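Local structure of isomerase/lactonizing enzyme (Agrobacterium tumefaciens, 1RVK) at residues D77-R80 with L81-L85. The protein is of unknown function but, as a magnesium-binding member of the enolase superfamily, probably acts on a carboxylate substrate in the manner of mandelate racemase and muconate lactonizing enzyme. Residues are numbered along the deposited sequence; the frame is centred on the assembly and turned at random.
Sequences DRER and LWQDL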
ATOM      1  N   ASP A  77      -1.862  19.424 -15.798  1.00 14.56           N
ATOM      2  CA  ASP A  77      -3.309  19.372 -15.605  1.00 13.98           C
ATOM      3  C   ASP A  77      -3.735  18.019 -15.053  1.00 13.95           C
ATOM      4  O   ASP A  77      -4.640  17.377 -15.588  1.00 12.78           O
ATOM      5  CB  ASP A  77      -4.013  19.623 -16.935  1.00 15.16           C
ATOM      6  CG  ASP A  77      -3.827  21.041 -17.432  1.00 17.14           C
ATOM      7  OD1 ASP A  77      -4.064  21.277 -18.633  1.00 18.32           O
ATOM      8  OD2 ASP A  77      -3.456  21.921 -16.622  1.00 16.94           O
ATOM      9  N   ARG A  78      -3.088  17.604 -13.968  1.00 14.01           N
ATOM     10  CA  ARG A  78      -3.360  16.316 -13.338  1.00 13.28           C
ATOM     11  C   ARG A  78      -4.817  16.062 -12.975  1.00 14.54           C
ATOM     12  O   ARG A  78      -5.301  14.938 -13.104  1.00 15.08           O
ATOM     13  CB  ARG A  78      -2.489  16.157 -12.091  1.00 13.72           C
ATOM     14  CG  ARG A  78      -0.995  16.110 -12.388  1.00 14.56           C
ATOM     15  CD  ARG A  78      -0.204  15.867 -11.117  1.00 14.80           C
ATOM     16  NE  ARG A  78      -0.307  16.986 -10.188  1.00 15.55           N
ATOM     17  CZ  ARG A  78       0.419  18.096 -10.265  1.00 15.41           C
ATOM     18  NH1 ARG A  78       0.248  19.064  -9.372  1.00 16.20           N
ATOM     19  NH2 ARG A  78       1.327  18.236 -11.220  1.00 16.09           N
ATOM     20  N   GLU A  79      -5.519  17.087 -12.505  1.00 14.00           N
ATOM     21  CA  GLU A  79      -6.918  16.896 -12.146  1.00 15.00           C
ATOM     22  C   GLU A  79      -7.754  16.626 -13.397  1.00 13.42           C
ATOM     23  O   GLU A  79      -8.585  15.717 -13.410  1.00 13.27           O
ATOM     24  CB  GLU A  79      -7.458  18.122 -11.402  1.00 15.75           C
ATOM     25  CG  GLU A  79      -8.883  17.957 -10.875  1.00 16.45           C
ATOM     26  CD  GLU A  79      -9.023  16.833  -9.855  1.00 19.29           C
ATOM     27  OE1 GLU A  79      -7.992  16.327  -9.361  1.00 20.01           O
ATOM     28  OE2 GLU A  79     -10.173  16.463  -9.535  1.00 18.79           O
ATOM     29  N   ARG A  80      -7.531  17.404 -14.455  1.00 11.89           N
ATOM     30  CA  ARG A  80      -8.282  17.207 -15.690  1.00 12.52           C
ATOM     31  C   ARG A  80      -7.977  15.850 -16.308  1.00 12.16           C
ATOM     32  O   ARG A  80      -8.878  15.162 -16.783  1.00 14.02           O
ATOM     33  CB  ARG A  80      -7.960  18.309 -16.705  1.00 13.67           C
ATOM     34  CG  ARG A  80      -8.661  18.124 -18.054  1.00 17.22           C
ATOM     35  CD  ARG A  80      -8.538  19.370 -18.921  1.00 24.09           C
ATOM     36  NE  ARG A  80      -7.156  19.683 -19.275  1.00 26.34           N
ATOM     37  CZ  ARG A  80      -6.451  19.043 -20.204  1.00 30.91           C
ATOM     38  NH1 ARG A  80      -6.995  18.040 -20.884  1.00 31.43           N
ATOM     39  NH2 ARG A  80      -5.203  19.411 -20.461  1.00 29.95           N
ATOM     40  N   LEU A  81      -6.708  15.457 -16.290  1.00 11.31           N
ATOM     41  CA  LEU A  81      -6.323  14.179 -16.874  1.00 11.94           C
ATOM     42  C   LEU A  81      -6.842  12.994 -16.060  1.00 12.14           C
ATOM     43  O   LEU A  81      -7.272  11.987 -16.627  1.00 11.08           O
ATOM     44  CB  LEU A  81      -4.799  14.112 -17.031  1.00 12.67           C
ATOM     45  CG  LEU A  81      -4.238  15.200 -17.960  1.00 13.65           C
ATOM     46  CD1 LEU A  81      -2.719  15.112 -18.022  1.00 15.11           C
ATOM     47  CD2 LEU A  81      -4.831  15.037 -19.346  1.00 17.36           C
ATOM     48  N   TRP A  82      -6.820  13.116 -14.735  1.00 11.51           N
ATOM     49  CA  TRP A  82      -7.313  12.034 -13.888  1.00 11.68           C
ATOM     50  C   TRP A  82      -8.810  11.879 -14.110  1.00 12.26           C
ATOM     51  O   TRP A  82      -9.315  10.766 -14.251  1.00 11.79           O
ATOM     52  CB  TRP A  82      -7.055  12.331 -12.407  1.00 11.30           C
ATOM     53  CG  TRP A  82      -7.331  11.149 -11.522  1.00 12.68           C
ATOM     54  CD1 TRP A  82      -6.464  10.142 -11.200  1.00 13.95           C
ATOM     55  CD2 TRP A  82      -8.577  10.819 -10.900  1.00 13.25           C
ATOM     56  NE1 TRP A  82      -7.095   9.202 -10.419  1.00 13.10           N
ATOM     57  CE2 TRP A  82      -8.394   9.592 -10.219  1.00 13.54           C
ATOM     58  CE3 TRP A  82      -9.835  11.438 -10.853  1.00 13.23           C
ATOM     59  CZ2 TRP A  82      -9.422   8.971  -9.502  1.00 13.73           C
ATOM     60  CZ3 TRP A  82     -10.860  10.818 -10.139  1.00 14.38           C
ATOM     61  CH2 TRP A  82     -10.644   9.597  -9.474  1.00 13.79           C
ATOM     62  N   GLN A  83      -9.523  13.001 -14.140  1.00 11.10           N
ATOM     63  CA  GLN A  83     -10.964  12.955 -14.342  1.00 12.26           C
ATOM     64  C   GLN A  83     -11.310  12.387 -15.716  1.00 12.17           C
ATOM     65  O   GLN A  83     -12.317  11.694 -15.860  1.00 12.88           O
ATOM     66  CB  GLN A  83     -11.578  14.352 -14.165  1.00 13.95           C
ATOM     67  CG  GLN A  83     -11.420  14.934 -12.748  1.00 14.56           C
ATOM     68  CD  GLN A  83     -12.346  14.305 -11.701  1.00 18.16           C
ATOM     69  OE1 GLN A  83     -12.264  14.627 -10.510  1.00 19.19           O
ATOM     70  NE2 GLN A  83     -13.229  13.418 -12.140  1.00 15.89           N
ATOM     71  N   ASP A  84     -10.482  12.662 -16.725  1.00 13.44           N
ATOM     72  CA  ASP A  84     -10.747  12.123 -18.062  1.00 13.60           C
ATOM     73  C   ASP A  84     -10.656  10.600 -18.054  1.00 13.97           C
ATOM     74  O   ASP A  84     -11.472   9.920 -18.673  1.00 14.70           O
ATOM     75  CB  ASP A  84      -9.761  12.664 -19.105  1.00 14.62           C
ATOM     76  CG  ASP A  84     -10.098  14.074 -19.567  1.00 17.84           C
ATOM     77  OD1 ASP A  84     -11.269  14.497 -19.443  1.00 18.19           O
ATOM     78  OD2 ASP A  84      -9.184  14.755 -20.076  1.00 18.13           O
ATOM     79  N   LEU A  85      -9.651  10.070 -17.364  1.00 13.41           N
ATOM     80  CA  LEU A  85      -9.460   8.623 -17.269  1.00 14.57           C
ATOM     81  C   LEU A  85     -10.583   7.988 -16.446  1.00 13.64           C
ATOM     82  O   LEU A  85     -11.096   6.924 -16.794  1.00 14.90           O
ATOM     83  CB  LEU A  85      -8.119   8.312 -16.605  1.00 16.23           C
ATOM     84  CG  LEU A  85      -6.870   7.840 -17.361  1.00 21.07           C
ATOM     85  CD1 LEU A  85      -7.072   7.825 -18.854  1.00 20.58           C
ATOM     86  CD2 LEU A  85      -5.711   8.731 -16.963  1.00 20.99           C
TER
HETATM   87  O   HOH W   1     -11.540  16.191 -17.351  1.00 21.23           O
HETATM   88  O   HOH W   2      -9.756  17.123 -21.120  1.00 27.31           O
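The guanidinium of Arg80 and the carboxylate of Asp84 sit one turn apart on helix 78-89, in the N-terminal capping domain of the enolase-superfamily fold, their planes 62° apart. A water lying in the guanidinium plane, at its edge, accepts from Arg80 NH1 and donates to Asp84 OD2, joining charges that stay 4.0 Å apart between NH1 and OD2. Also in that plane is OD1 of Asp77, which stands at the N-cap position but makes no capping bond; its anti lone pair receives Arg80 NH2 in a salt bridge of 2.8 Å, and Glu73 gives NH2 a second acidic partner. Arginine suits this place because its several N-H groups can serve carboxylates and a water at once. Its CG lies anti to the backbone N (chi1 177°), and a bend at chi3 brings the guanidinium round beside Leu81 CD2, 4.0 Å from NH1.

The indole of Trp82 offers a broad apolar surface to helices 98-116 and 263-272, while its NE1 donates a hydrogen bond to Gly287 O, a tie to the barrel domain. Leu81, apolar and branched, packs against helix 59-70 while its CG rests 3.2 Å from Asp77 O. Glu79 and Gln83 run side by side; the acidic end of Glu79 suits Lys294, its salt-bridge partner on the barrel domain.

The helix opens with the i to i+4 bond from Leu81 N to Asp77 O, and Asp84 N repeats it to Arg80 O at 3.0 Å. That carbonyl oxygen also accepts from another water, which donates in turn to Asp84 OD1 at 2.7 Å.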